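Local coordinates for protein RNA-dependent RNA polymerase (PDB 6DX5) that forms the viral OTU cysteine-protease domain, linked to deubiquitinase activity, of a much larger nairovirus protein that is probably an RNA-directed RNA polymerase, at residues A43-D48 with F175-L180; G58-Y63 with E130-A135; L136-V141 with R164-V169; I140-V145 with Q155-D160. All blocks are in the same frame, centred on the assembly; numbering follows the deposited sequence.

Contact 1 of 4, residues A43-D48 with F175-L180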
loop_
_atom_site.group_PDB
_atom_site.type_symbol
_atom_site.label_atom_id
_atom_site.label_comp_id
_atom_site.label_asym_id
_atom_site.label_seq_id
_atom_site.Cartn_x
_atom_site.Cartn_y
_atom_site.Cartn_z
ATOM N N ALA A 43 -19.758 8.705 -0.904
ATOM C CA ALA A 43 -21.180 8.958 -1.103
ATOM C C ALA A 43 -21.440 10.442 -1.430
ATOM O O ALA A 43 -22.317 10.781 -2.242
ATOM C CB ALA A 43 -21.958 8.504 0.143
ATOM N N TYR A 44 -20.678 11.349 -0.832
ATOM C CA TYR A 44 -20.898 12.755 -1.143
ATOM C C TYR A 44 -20.637 13.040 -2.618
ATOM O O TYR A 44 -21.433 13.729 -3.273
ATOM C CB TYR A 44 -20.033 13.652 -0.264
ATOM C CG TYR A 44 -20.264 15.089 -0.644
ATOM C CD1 TYR A 44 -21.333 15.814 -0.112
ATOM C CD2 TYR A 44 -19.429 15.722 -1.544
ATOM C CE1 TYR A 44 -21.560 17.153 -0.472
ATOM C CE2 TYR A 44 -19.637 17.069 -1.902
ATOM C CZ TYR A 44 -20.697 17.767 -1.367
ATOM O OH TYR A 44 -20.861 19.098 -1.723
ATOM N N LEU A 45 -19.529 12.507 -3.176
ATOM C CA LEU A 45 -19.231 12.782 -4.584
ATOM C C LEU A 45 -20.179 12.037 -5.500
ATOM O O LEU A 45 -20.621 12.579 -6.515
ATOM C CB LEU A 45 -17.807 12.372 -4.942
ATOM C CG LEU A 45 -16.753 13.139 -4.160
ATOM C CD1 LEU A 45 -15.338 12.642 -4.472
ATOM C CD2 LEU A 45 -16.926 14.614 -4.511
ATOM N N PHE A 46 -20.491 10.786 -5.161
ATOM C CA PHE A 46 -21.162 9.936 -6.110
ATOM C C PHE A 46 -22.672 10.153 -6.072
ATOM O O PHE A 46 -23.318 10.158 -7.128
ATOM C CB PHE A 46 -20.822 8.466 -5.811
ATOM C CG PHE A 46 -21.211 7.501 -6.946
ATOM C CD1 PHE A 46 -20.524 7.517 -8.159
ATOM C CD2 PHE A 46 -22.255 6.610 -6.786
ATOM C CE1 PHE A 46 -20.888 6.660 -9.210
ATOM C CE2 PHE A 46 -22.606 5.718 -7.816
ATOM C CZ PHE A 46 -21.927 5.746 -9.040
ATOM N N PHE A 47 -23.260 10.273 -4.867
ATOM C CA PHE A 47 -24.712 10.437 -4.694
ATOM C C PHE A 47 -25.106 11.828 -4.178
ATOM O O PHE A 47 -26.273 12.031 -3.813
ATOM C CB PHE A 47 -25.275 9.401 -3.699
ATOM C CG PHE A 47 -25.156 7.947 -4.139
ATOM C CD1 PHE A 47 -25.794 7.483 -5.292
ATOM C CD2 PHE A 47 -24.439 7.034 -3.373
ATOM C CE1 PHE A 47 -25.701 6.130 -5.693
ATOM C CE2 PHE A 47 -24.345 5.689 -3.766
ATOM C CZ PHE A 47 -24.989 5.237 -4.929
ATOM N N ASP A 48 -24.156 12.754 -4.051
ATOM C CA ASP A 48 -24.414 14.118 -3.580
ATOM C C ASP A 48 -24.935 14.169 -2.160
ATOM O O ASP A 48 -25.539 15.178 -1.753
ATOM C CB ASP A 48 -25.371 14.851 -4.512
ATOM C CG ASP A 48 -24.883 14.811 -5.940
ATOM O OD1 ASP A 48 -23.681 15.143 -6.198
ATOM O OD2 ASP A 48 -25.685 14.373 -6.798
ATOM N N PHE A 175 -10.713 10.667 5.864
ATOM C CA PHE A 175 -10.981 10.921 4.450
ATOM C C PHE A 175 -12.003 12.043 4.309
ATOM O O PHE A 175 -12.998 12.062 5.037
ATOM C CB PHE A 175 -11.542 9.671 3.732
ATOM C CG PHE A 175 -10.607 8.471 3.714
ATOM C CD1 PHE A 175 -9.810 8.212 2.588
ATOM C CD2 PHE A 175 -10.609 7.536 4.754
ATOM C CE1 PHE A 175 -8.981 7.070 2.505
ATOM C CE2 PHE A 175 -9.760 6.381 4.715
ATOM C CZ PHE A 175 -8.945 6.148 3.575
ATOM N N ASP A 176 -11.779 12.974 3.359
ATOM C CA ASP A 176 -12.790 13.961 2.938
ATOM C C ASP A 176 -12.951 13.904 1.409
ATOM O O ASP A 176 -12.133 13.287 0.700
ATOM C CB ASP A 176 -12.398 15.396 3.367
ATOM C CG ASP A 176 -12.548 15.644 4.873
ATOM O OD1 ASP A 176 -11.661 16.360 5.443
ATOM O OD2 ASP A 176 -13.590 15.192 5.493
ATOM N N ALA A 177 -13.980 14.597 0.883
ATOM C CA ALA A 177 -14.219 14.637 -0.563
ATOM C C ALA A 177 -13.488 15.816 -1.185
ATOM O O ALA A 177 -13.238 16.818 -0.507
ATOM C CB ALA A 177 -15.716 14.737 -0.848
ATOM N N LEU A 178 -13.131 15.697 -2.476
ATOM C CA LEU A 178 -12.526 16.799 -3.261
ATOM C C LEU A 178 -13.341 17.045 -4.528
ATOM O O LEU A 178 -13.696 16.097 -5.223
ATOM C CB LEU A 178 -11.092 16.481 -3.706
ATOM C CG LEU A 178 -10.015 16.329 -2.639
ATOM C CD1 LEU A 178 -8.727 15.883 -3.243
ATOM C CD2 LEU A 178 -9.844 17.667 -1.880
ATOM N N LYS A 179 -13.655 18.304 -4.827
ATOM C CA LYS A 179 -14.220 18.651 -6.128
ATOM C C LYS A 179 -13.248 19.539 -6.881
ATOM O O LYS A 179 -12.627 20.438 -6.300
ATOM C CB LYS A 179 -15.557 19.339 -5.988
ATOM C CG LYS A 179 -16.602 18.331 -5.566
ATOM C CD LYS A 179 -17.976 18.896 -5.608
ATOM C CE LYS A 179 -18.999 17.740 -5.641
ATOM N NZ LYS A 179 -20.409 18.261 -5.452
ATOM N N LEU A 180 -13.094 19.263 -8.165
ATOM C CA LEU A 180 -12.160 20.025 -8.967
ATOM C C LEU A 180 -12.710 21.436 -9.180
ATOM O O LEU A 180 -13.901 21.618 -9.452
ATOM C CB LEU A 180 -11.939 19.312 -10.292
ATOM C CG LEU A 180 -10.651 19.513 -11.070
ATOM C CD1 LEU A 180 -9.438 19.173 -10.268
ATOM C CD2 LEU A 180 -10.687 18.613 -12.274
HETATM O O HOH W 1 -21.777 16.149 -4.802
HETATM O O HOH W 2 -20.128 20.272 -3.707
#
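The ring of Y44 meets A177 and K179 of the strand: Y44 CD2 comes to 3.9 Å from A177 CB, and Y44 CE2 to 3.8 Å from K179 NZ. Water 1 lies 3.7 Å above one face of the ring, displaced toward the rim, and water 2 sits at the edge in the ring plane. The lysine chain is extended beyond CG and crosses the tyrosine side chain at about a right angle. K179 NZ donates to both waters: water 1, at 2.6 Å from K179 NZ, also donates to Y44 O and to D48 OD1, and water 2 links the ammonium group to the tyrosine hydroxyl. With D48 OD1 and K179 NZ 4.6 Å apart, the two groups, too distant for a salt bridge, are bridged by water 1. Beside the tyrosine, L45 places CG 3.8 Å from A177 CB, while L45 CD2 reaches L178 O at 3.6 Å; chi1 of -62° turns CG away from its own carbonyl carbon and lets both methyls face the strand. The helix and strand axes approach to 8.4 Å at 39°, with A177 opposite L45. No direct hydrogen bond crosses the interface. This is helix-on-sheet packing, joining helix 37-47 to strand 174-180 within the OTU-like cysteine protease fold of peptidase clan CA.

Contact 2 of 4, residues G58-Y63 with E130-A135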
loop_
_atom_site.group_PDB
_atom_site.type_symbol
_atom_site.label_atom_id
_atom_site.label_comp_id
_atom_site.label_asym_id
_atom_site.label_seq_id
_atom_site.Cartn_x
_atom_site.Cartn_y
_atom_site.Cartn_z
ATOM N N GLY A 58 -22.680 -0.991 1.532
ATOM C CA GLY A 58 -23.363 -2.193 1.054
ATOM C C GLY A 58 -22.923 -2.562 -0.358
ATOM O O GLY A 58 -22.792 -3.738 -0.688
ATOM N N THR A 59 -22.643 -1.559 -1.195
ATOM C CA THR A 59 -22.151 -1.829 -2.538
ATOM C C THR A 59 -20.796 -2.507 -2.490
ATOM O O THR A 59 -20.578 -3.530 -3.150
ATOM C CB THR A 59 -22.108 -0.531 -3.326
ATOM O OG1 THR A 59 -23.446 -0.011 -3.348
ATOM C CG2 THR A 59 -21.578 -0.747 -4.780
ATOM N N ALA A 60 -19.897 -1.986 -1.663
ATOM C CA ALA A 60 -18.555 -2.529 -1.582
ATOM C C ALA A 60 -18.586 -3.957 -1.081
ATOM O O ALA A 60 -17.994 -4.847 -1.693
ATOM C CB ALA A 60 -17.681 -1.659 -0.666
ATOM N N LEU A 61 -19.334 -4.214 -0.011
ATOM C CA LEU A 61 -19.345 -5.559 0.564
ATOM C C LEU A 61 -20.099 -6.547 -0.336
ATOM O O LEU A 61 -19.721 -7.734 -0.428
ATOM C CB LEU A 61 -19.969 -5.542 1.951
ATOM C CG LEU A 61 -19.089 -5.175 3.157
ATOM C CD1 LEU A 61 -18.179 -4.014 2.869
ATOM C CD2 LEU A 61 -19.976 -4.842 4.357
ATOM N N GLY A 62 -21.179 -6.111 -0.988
ATOM C CA GLY A 62 -21.876 -7.034 -1.887
ATOM C C GLY A 62 -20.988 -7.412 -3.062
ATOM O O GLY A 62 -20.945 -8.566 -3.480
ATOM N N TYR A 63 -20.244 -6.427 -3.587
ATOM C CA TYR A 63 -19.249 -6.703 -4.607
ATOM C C TYR A 63 -18.233 -7.734 -4.121
ATOM O O TYR A 63 -17.847 -8.646 -4.882
ATOM C CB TYR A 63 -18.549 -5.391 -5.038
ATOM C CG TYR A 63 -17.448 -5.641 -6.039
ATOM C CD1 TYR A 63 -16.115 -5.819 -5.610
ATOM C CD2 TYR A 63 -17.744 -5.797 -7.383
ATOM C CE1 TYR A 63 -15.094 -6.116 -6.517
ATOM C CE2 TYR A 63 -16.731 -6.102 -8.307
ATOM C CZ TYR A 63 -15.401 -6.242 -7.853
ATOM O OH TYR A 63 -14.390 -6.547 -8.761
ATOM N N GLU A 130 -10.979 0.002 -3.883
ATOM C CA GLU A 130 -10.779 -0.916 -4.978
ATOM C C GLU A 130 -12.094 -1.588 -5.378
ATOM O O GLU A 130 -12.371 -1.791 -6.573
ATOM C CB GLU A 130 -9.735 -1.945 -4.560
ATOM C CG GLU A 130 -9.610 -3.094 -5.486
ATOM C CD GLU A 130 -8.457 -4.045 -5.125
ATOM O OE1 GLU A 130 -8.091 -4.175 -3.915
ATOM O OE2 GLU A 130 -7.880 -4.636 -6.106
ATOM N N MET A 131 -12.908 -1.967 -4.389
ATOM C CA MET A 131 -14.155 -2.675 -4.676
ATOM C C MET A 131 -15.120 -1.762 -5.408
ATOM O O MET A 131 -15.730 -2.159 -6.411
ATOM C CB MET A 131 -14.759 -3.154 -3.358
ATOM C CG MET A 131 -13.839 -4.223 -2.645
ATOM S SD MET A 131 -14.504 -4.590 -1.028
ATOM C CE MET A 131 -13.101 -5.556 -0.283
ATOM N N LEU A 132 -15.269 -0.527 -4.891
ATOM C CA LEU A 132 -16.200 0.431 -5.454
ATOM C C LEU A 132 -15.819 0.771 -6.884
ATOM O O LEU A 132 -16.693 0.914 -7.739
ATOM C CB LEU A 132 -16.178 1.695 -4.600
ATOM C CG LEU A 132 -16.830 1.489 -3.235
ATOM C CD1 LEU A 132 -16.575 2.766 -2.357
ATOM C CD2 LEU A 132 -18.343 1.275 -3.520
ATOM N N ALA A 133 -14.509 0.921 -7.158
ATOM C CA ALA A 133 -14.072 1.275 -8.501
ATOM C C ALA A 133 -14.488 0.199 -9.502
ATOM O O ALA A 133 -15.028 0.514 -10.573
ATOM C CB ALA A 133 -12.553 1.468 -8.533
ATOM N N SER A 134 -14.307 -1.078 -9.136
ATOM C CA SER A 134 -14.730 -2.163 -10.010
ATOM C C SER A 134 -16.243 -2.320 -9.994
ATOM O O SER A 134 -16.862 -2.514 -11.044
ATOM C CB SER A 134 -14.060 -3.471 -9.591
ATOM O OG SER A 134 -12.653 -3.369 -9.712
ATOM N N ALA A 135 -16.858 -2.290 -8.805
ATOM C CA ALA A 135 -18.309 -2.496 -8.750
ATOM C C ALA A 135 -19.026 -1.470 -9.609
ATOM O O ALA A 135 -19.954 -1.808 -10.333
ATOM C CB ALA A 135 -18.821 -2.386 -7.302
#
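Two helices of the OTU-like domain pack almost perpendicularly here: the axes of 58-63 and 130-135 cross at 83° and approach to 8.5 Å. At the crossing the small A60 sets its CB 4.2 Å from M131 CB. Most of the grip comes from Y63. Its CG is anti to the backbone N (chi1 177°), which carries the ring across the other helix and lays one face over main-chain atoms: M131 O is 3.7 Å and A135 N 3.8 Å above that face of the Y63 ring, both offset toward the rim. Since A135 N donates to M131 O, the ring covers an intact helical hydrogen bond. Side-chain carbons flank it, M131 CB at 3.7 Å from Y63 CD1 and A135 CB at 3.6 Å from Y63 CD2. At the far end of the ring Y63 OH packs 3.2 Å from S134 CB. Further along, T59 CG2 meets L132 CD2 at 4.0 Å, the two side chains at roughly a right angle; T59 OG1 is turned to T55 O of its own helix. No hydrogen bond links the segments. On the neighbouring elements, M131 also touches Y113 of helix 103-117 and A74 of helix 72-86, while A133 and E130 rest on F157 of strand 151-157.

Contact 3 of 4, residues L136-V141 with R164-V169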
loop_
_atom_site.group_PDB
_atom_site.type_symbol
_atom_site.label_atom_id
_atom_site.label_comp_id
_atom_site.label_asym_id
_atom_site.label_seq_id
_atom_site.Cartn_x
_atom_site.Cartn_y
_atom_site.Cartn_z
ATOM N N LEU A 136 -18.625 -0.191 -9.530
ATOM C CA LEU A 136 -19.399 0.855 -10.208
ATOM C C LEU A 136 -18.779 1.269 -11.530
ATOM O O LEU A 136 -19.332 2.135 -12.192
ATOM C CB LEU A 136 -19.553 2.096 -9.320
ATOM C CG LEU A 136 -20.164 1.780 -7.968
ATOM C CD1 LEU A 136 -19.932 2.914 -6.964
ATOM C CD2 LEU A 136 -21.666 1.510 -8.176
ATOM N N ASN A 137 -17.646 0.673 -11.928
ATOM C CA ASN A 137 -16.931 1.054 -13.160
ATOM C C ASN A 137 -16.526 2.535 -13.164
ATOM O O ASN A 137 -16.778 3.254 -14.125
ATOM C CB ASN A 137 -17.772 0.728 -14.407
ATOM C CG ASN A 137 -16.972 0.859 -15.672
ATOM O OD1 ASN A 137 -15.729 0.732 -15.651
ATOM N ND2 ASN A 137 -17.653 1.104 -16.785
ATOM N N VAL A 138 -15.933 3.007 -12.064
ATOM C CA VAL A 138 -15.495 4.394 -11.954
ATOM C C VAL A 138 -14.047 4.390 -11.515
ATOM O O VAL A 138 -13.492 3.352 -11.143
ATOM C CB VAL A 138 -16.316 5.245 -10.966
ATOM C CG1 VAL A 138 -17.728 5.349 -11.413
ATOM C CG2 VAL A 138 -16.213 4.704 -9.502
ATOM N N THR A 139 -13.445 5.580 -11.570
ATOM C CA THR A 139 -12.103 5.813 -11.082
ATOM C C THR A 139 -12.154 6.586 -9.769
ATOM O O THR A 139 -12.821 7.635 -9.668
ATOM C CB THR A 139 -11.306 6.555 -12.141
ATOM O OG1 THR A 139 -11.257 5.712 -13.294
ATOM C CG2 THR A 139 -9.874 6.824 -11.669
ATOM N N ILE A 140 -11.440 6.085 -8.769
ATOM C CA ILE A 140 -11.333 6.772 -7.485
ATOM C C ILE A 140 -9.868 7.119 -7.282
ATOM O O ILE A 140 -8.997 6.245 -7.434
ATOM C CB ILE A 140 -11.873 5.912 -6.325
ATOM C CG1 ILE A 140 -13.307 5.608 -6.577
ATOM C CG2 ILE A 140 -11.780 6.671 -4.949
ATOM C CD1 ILE A 140 -13.890 4.505 -5.631
ATOM N N VAL A 141 -9.598 8.388 -6.955
ATOM C CA VAL A 141 -8.248 8.861 -6.695
ATOM C C VAL A 141 -8.134 9.180 -5.216
ATOM O O VAL A 141 -8.981 9.885 -4.677
ATOM C CB VAL A 141 -7.926 10.099 -7.541
ATOM C CG1 VAL A 141 -6.535 10.503 -7.320
ATOM C CG2 VAL A 141 -8.201 9.795 -9.030
ATOM N N ARG A 164 -11.949 13.260 -14.599
ATOM C CA ARG A 164 -13.056 12.356 -14.837
ATOM C C ARG A 164 -13.204 11.323 -13.709
ATOM O O ARG A 164 -13.890 10.314 -13.872
ATOM C CB ARG A 164 -12.854 11.689 -16.192
ATOM C CG ARG A 164 -13.119 12.617 -17.375
ATOM C CD ARG A 164 -14.542 12.376 -17.905
ATOM N NE ARG A 164 -14.691 11.047 -18.525
ATOM C CZ ARG A 164 -15.831 10.350 -18.569
ATOM N NH1 ARG A 164 -16.938 10.843 -18.013
ATOM N NH2 ARG A 164 -15.858 9.150 -19.152
ATOM N N ALA A 165 -12.566 11.555 -12.569
ATOM C CA ALA A 165 -12.534 10.605 -11.473
ATOM C C ALA A 165 -13.198 11.198 -10.226
ATOM O O ALA A 165 -13.500 12.389 -10.151
ATOM C CB ALA A 165 -11.087 10.215 -11.166
ATOM N N PHE A 166 -13.421 10.355 -9.226
ATOM C CA PHE A 166 -13.895 10.804 -7.924
ATOM C C PHE A 166 -12.664 10.943 -7.058
ATOM O O PHE A 166 -11.926 9.974 -6.878
ATOM C CB PHE A 166 -14.907 9.808 -7.362
ATOM C CG PHE A 166 -16.131 9.685 -8.230
ATOM C CD1 PHE A 166 -17.154 10.614 -8.121
ATOM C CD2 PHE A 166 -16.180 8.749 -9.250
ATOM C CE1 PHE A 166 -18.263 10.574 -8.952
ATOM C CE2 PHE A 166 -17.280 8.664 -10.081
ATOM C CZ PHE A 166 -18.338 9.569 -9.945
ATOM N N ASN A 167 -12.408 12.150 -6.570
ATOM C CA ASN A 167 -11.141 12.469 -5.914
ATOM C C ASN A 167 -11.403 12.560 -4.416
ATOM O O ASN A 167 -12.314 13.293 -3.972
ATOM C CB ASN A 167 -10.562 13.804 -6.428
ATOM C CG ASN A 167 -9.985 13.694 -7.818
ATOM O OD1 ASN A 167 -8.830 13.273 -8.001
ATOM N ND2 ASN A 167 -10.797 14.030 -8.821
ATOM N N ILE A 168 -10.591 11.864 -3.632
ATOM C CA ILE A 168 -10.774 11.844 -2.189
ATOM C C ILE A 168 -9.441 12.189 -1.568
ATOM O O ILE A 168 -8.401 11.781 -2.088
ATOM C CB ILE A 168 -11.299 10.464 -1.769
ATOM C CG1 ILE A 168 -12.702 10.279 -2.394
ATOM C CG2 ILE A 168 -11.261 10.264 -0.253
ATOM C CD1 ILE A 168 -13.435 9.136 -1.889
ATOM N N VAL A 169 -9.449 13.015 -0.511
ATOM C CA VAL A 169 -8.209 13.363 0.170
ATOM C C VAL A 169 -8.168 12.570 1.462
ATOM O O VAL A 169 -9.200 12.350 2.100
ATOM C CB VAL A 169 -8.110 14.877 0.440
ATOM C CG1 VAL A 169 -9.283 15.359 1.312
ATOM C CG2 VAL A 169 -6.807 15.239 1.132
HETATM O O HOH W 3 -14.707 7.775 -13.135
#
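F166 O is approached by two donors from the other strand: V141 N gives a nearly straight hydrogen bond of 2.8 Å (169° at the hydrogen), tilted 19° from the carbonyl plane, and I140 CA adds a CA-H...O contact at 3.3 Å. The pattern repeats on both sides, F166 N donating to T139 O and I168 N to V141 O, as expected for parallel strands with I140 paired to F166 and V141 to N167. Beyond the direct bonds, water 3 accepts from T139 N and donates to R164 O. The F166 ring turns an edge to T139 O, and V138 CG1 packs against F166 CE2 at 3.6 Å. On the opposite side of the sheet V141 and N167 lie side by side. V141 keeps CG1 anti to the backbone N (chi1 -177°), which directs CG2 to A165 CB at 3.6 Å, while N167 OD1 lies 3.3 Å from V141 CB. That amide oxygen accepts from W143 NE1, and N167 ND2 donates to V162 O. R164, A165 and F166, with P163, also line the pocket of a dithiothreitol, probably from the crystallisation liquor, so no function follows from it. The chemistry implies strands joined by three backbone bonds, a buried N167 amide satisfied by W143 and V162, and apolar contacts on both faces, V138 with F166 and V141 with A165.

Contact 4 of 4, residues I140-V145 with Q155-D160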
loop_
_atom_site.group_PDB
_atom_site.type_symbol
_atom_site.label_atom_id
_atom_site.label_comp_id
_atom_site.label_asym_id
_atom_site.label_seq_id
_atom_site.Cartn_x
_atom_site.Cartn_y
_atom_site.Cartn_z
ATOM N N ILE A 140 -11.440 6.085 -8.769
ATOM C CA ILE A 140 -11.333 6.772 -7.485
ATOM C C ILE A 140 -9.868 7.119 -7.282
ATOM O O ILE A 140 -8.997 6.245 -7.434
ATOM C CB ILE A 140 -11.873 5.912 -6.325
ATOM C CG1 ILE A 140 -13.307 5.608 -6.577
ATOM C CG2 ILE A 140 -11.780 6.671 -4.949
ATOM C CD1 ILE A 140 -13.890 4.505 -5.631
ATOM N N VAL A 141 -9.598 8.388 -6.955
ATOM C CA VAL A 141 -8.248 8.861 -6.695
ATOM C C VAL A 141 -8.134 9.180 -5.216
ATOM O O VAL A 141 -8.981 9.885 -4.677
ATOM C CB VAL A 141 -7.926 10.099 -7.541
ATOM C CG1 VAL A 141 -6.535 10.503 -7.320
ATOM C CG2 VAL A 141 -8.201 9.795 -9.030
ATOM N N ILE A 142 -7.096 8.657 -4.556
ATOM C CA ILE A 142 -6.855 8.901 -3.137
ATOM C C ILE A 142 -5.608 9.768 -3.038
ATOM O O ILE A 142 -4.513 9.335 -3.410
ATOM C CB ILE A 142 -6.651 7.615 -2.330
ATOM C CG1 ILE A 142 -7.744 6.570 -2.608
ATOM C CG2 ILE A 142 -6.570 7.972 -0.829
ATOM C CD1 ILE A 142 -9.013 6.885 -1.968
ATOM N N TRP A 143 -5.752 10.985 -2.543
ATOM C CA TRP A 143 -4.619 11.890 -2.386
ATOM C C TRP A 143 -4.218 11.874 -0.911
ATOM O O TRP A 143 -4.998 12.291 -0.049
ATOM C CB TRP A 143 -4.975 13.323 -2.818
ATOM C CG TRP A 143 -5.467 13.498 -4.213
ATOM C CD1 TRP A 143 -6.742 13.294 -4.663
ATOM C CD2 TRP A 143 -4.682 13.857 -5.360
ATOM N NE1 TRP A 143 -6.807 13.532 -6.015
ATOM C CE2 TRP A 143 -5.555 13.872 -6.467
ATOM C CE3 TRP A 143 -3.330 14.180 -5.553
ATOM C CZ2 TRP A 143 -5.122 14.182 -7.774
ATOM C CZ3 TRP A 143 -2.895 14.514 -6.855
ATOM C CH2 TRP A 143 -3.786 14.475 -7.946
ATOM N N ASN A 144 -3.025 11.392 -0.620
ATOM C CA ASN A 144 -2.543 11.385 0.746
ATOM C C ASN A 144 -1.807 12.695 0.986
ATOM O O ASN A 144 -0.810 12.987 0.308
ATOM C CB ASN A 144 -1.616 10.184 0.981
ATOM C CG ASN A 144 -2.280 8.865 0.630
ATOM O OD1 ASN A 144 -1.956 8.241 -0.396
ATOM N ND2 ASN A 144 -3.257 8.479 1.414
ATOM N N VAL A 145 -2.238 13.454 1.975
ATOM C CA VAL A 145 -1.655 14.763 2.190
ATOM C C VAL A 145 -1.136 14.887 3.613
ATOM O O VAL A 145 -1.523 14.138 4.519
ATOM C CB VAL A 145 -2.678 15.849 1.904
ATOM C CG1 VAL A 145 -3.179 15.723 0.480
ATOM C CG2 VAL A 145 -3.799 15.750 2.960
ATOM N N GLN A 155 -2.748 7.504 -5.169
ATOM C CA GLN A 155 -3.146 6.281 -5.844
ATOM C C GLN A 155 -4.470 6.516 -6.552
ATOM O O GLN A 155 -5.291 7.367 -6.149
ATOM C CB GLN A 155 -3.336 5.108 -4.889
ATOM C CG GLN A 155 -2.202 4.807 -4.001
ATOM C CD GLN A 155 -2.428 5.338 -2.583
ATOM O OE1 GLN A 155 -3.378 4.915 -1.850
ATOM N NE2 GLN A 155 -1.564 6.283 -2.185
ATOM N N LYS A 156 -4.693 5.701 -7.575
ATOM C CA LYS A 156 -5.860 5.804 -8.450
ATOM C C LYS A 156 -6.330 4.378 -8.758
ATOM O O LYS A 156 -5.558 3.567 -9.258
ATOM C CB LYS A 156 -5.462 6.560 -9.717
ATOM C CG LYS A 156 -6.456 6.718 -10.866
ATOM C CD LYS A 156 -5.829 7.745 -11.819
ATOM C CE LYS A 156 -5.504 7.237 -13.228
ATOM N NZ LYS A 156 -6.493 6.308 -13.797
ATOM N N PHE A 157 -7.560 4.048 -8.388
ATOM C CA PHE A 157 -8.190 2.806 -8.787
ATOM C C PHE A 157 -9.018 3.120 -10.015
ATOM O O PHE A 157 -9.927 3.949 -9.937
ATOM C CB PHE A 157 -9.076 2.260 -7.679
ATOM C CG PHE A 157 -8.328 1.906 -6.434
ATOM C CD1 PHE A 157 -7.871 0.609 -6.251
ATOM C CD2 PHE A 157 -8.116 2.831 -5.426
ATOM C CE1 PHE A 157 -7.197 0.239 -5.102
ATOM C CE2 PHE A 157 -7.426 2.454 -4.264
ATOM C CZ PHE A 157 -6.992 1.151 -4.118
ATOM N N GLY A 158 -8.685 2.497 -11.140
ATOM C CA GLY A 158 -9.353 2.803 -12.389
ATOM C C GLY A 158 -8.435 3.540 -13.346
ATOM O O GLY A 158 -7.365 4.029 -12.979
ATOM N N THR A 159 -8.888 3.625 -14.605
ATOM C CA THR A 159 -8.087 4.165 -15.705
ATOM C C THR A 159 -8.445 5.581 -16.147
ATOM O O THR A 159 -7.790 6.093 -17.057
ATOM C CB THR A 159 -8.217 3.275 -16.938
ATOM O OG1 THR A 159 -9.603 3.179 -17.278
ATOM C CG2 THR A 159 -7.636 1.902 -16.655
ATOM N N ASP A 160 -9.490 6.207 -15.602
ATOM C CA ASP A 160 -9.824 7.563 -16.037
ATOM C C ASP A 160 -8.816 8.578 -15.502
ATOM O O ASP A 160 -8.057 8.315 -14.561
ATOM C CB ASP A 160 -11.221 7.973 -15.568
ATOM C CG ASP A 160 -12.330 7.256 -16.314
ATOM O OD1 ASP A 160 -12.312 7.272 -17.573
ATOM O OD2 ASP A 160 -13.223 6.685 -15.625
HETATM O O HOH W 4 -3.980 5.812 1.176
#
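Backbone hydrogen bonds dominate the pairing of 140-145 with 155-160, two strands of an antiparallel hairpin whose axes lie 4.7 Å apart at 164°. I140 and F157 exchange two of them, as do I142 and Q155, where I142 N to Q155 O is 2.7 Å. V141 and K156 form the non-hydrogen-bonded pair between them. A second kind of bond joins side-chain amides: Q155, bent at chi2 (102°), brings NE2 to N144 OD1 at 2.7 Å. The two amide planes are only 16° apart, and water 4 closes the loop by accepting from N144 ND2 and donating to Q155 OE1. The apolar part is slighter: V141 CG2 lies 4.0 Å from K156 CG, and I142 CG1 sits loosely at the edge of the F157 ring, 4.4 Å from F157 CE2. K156 is curled so that NZ donates to G158 O at 2.6 Å and to D160 O at 2.7 Å, tying the lysine to the residues that follow its strand; it also makes a cation-pi contact with W6. Around the hairpin, strand 166-171 pairs with the other edge of 140-145, and strand 13-16 neighbours 151-157. Helix 126-136 packs on the sheet face bearing I140 and F157, through L132, A129, E130 and A133.

Overall arrangement
Contacts 3 and 4 are buried and share strand 140-145, each using I140 and V141; their chemistry is mainly backbone hydrogen bonding, parallel on one edge and antiparallel on the other, and N167 OD1 with W143 NE1 joins them. Contact 1 is partly buried, laying helix 37-47 against the sheet at strand 174-180, which pairs with 166-171 next to contact 3; two waters bridge K179 to D48 and Y44, with no direct hydrogen bond across. Contact 2 is partly buried and apolar, a helix crossing without hydrogen bonds; it reaches the sheet where helix 126-136 meets I140 and F157. Its centre lies about 16 Å from that of contact 1, with no touch between them.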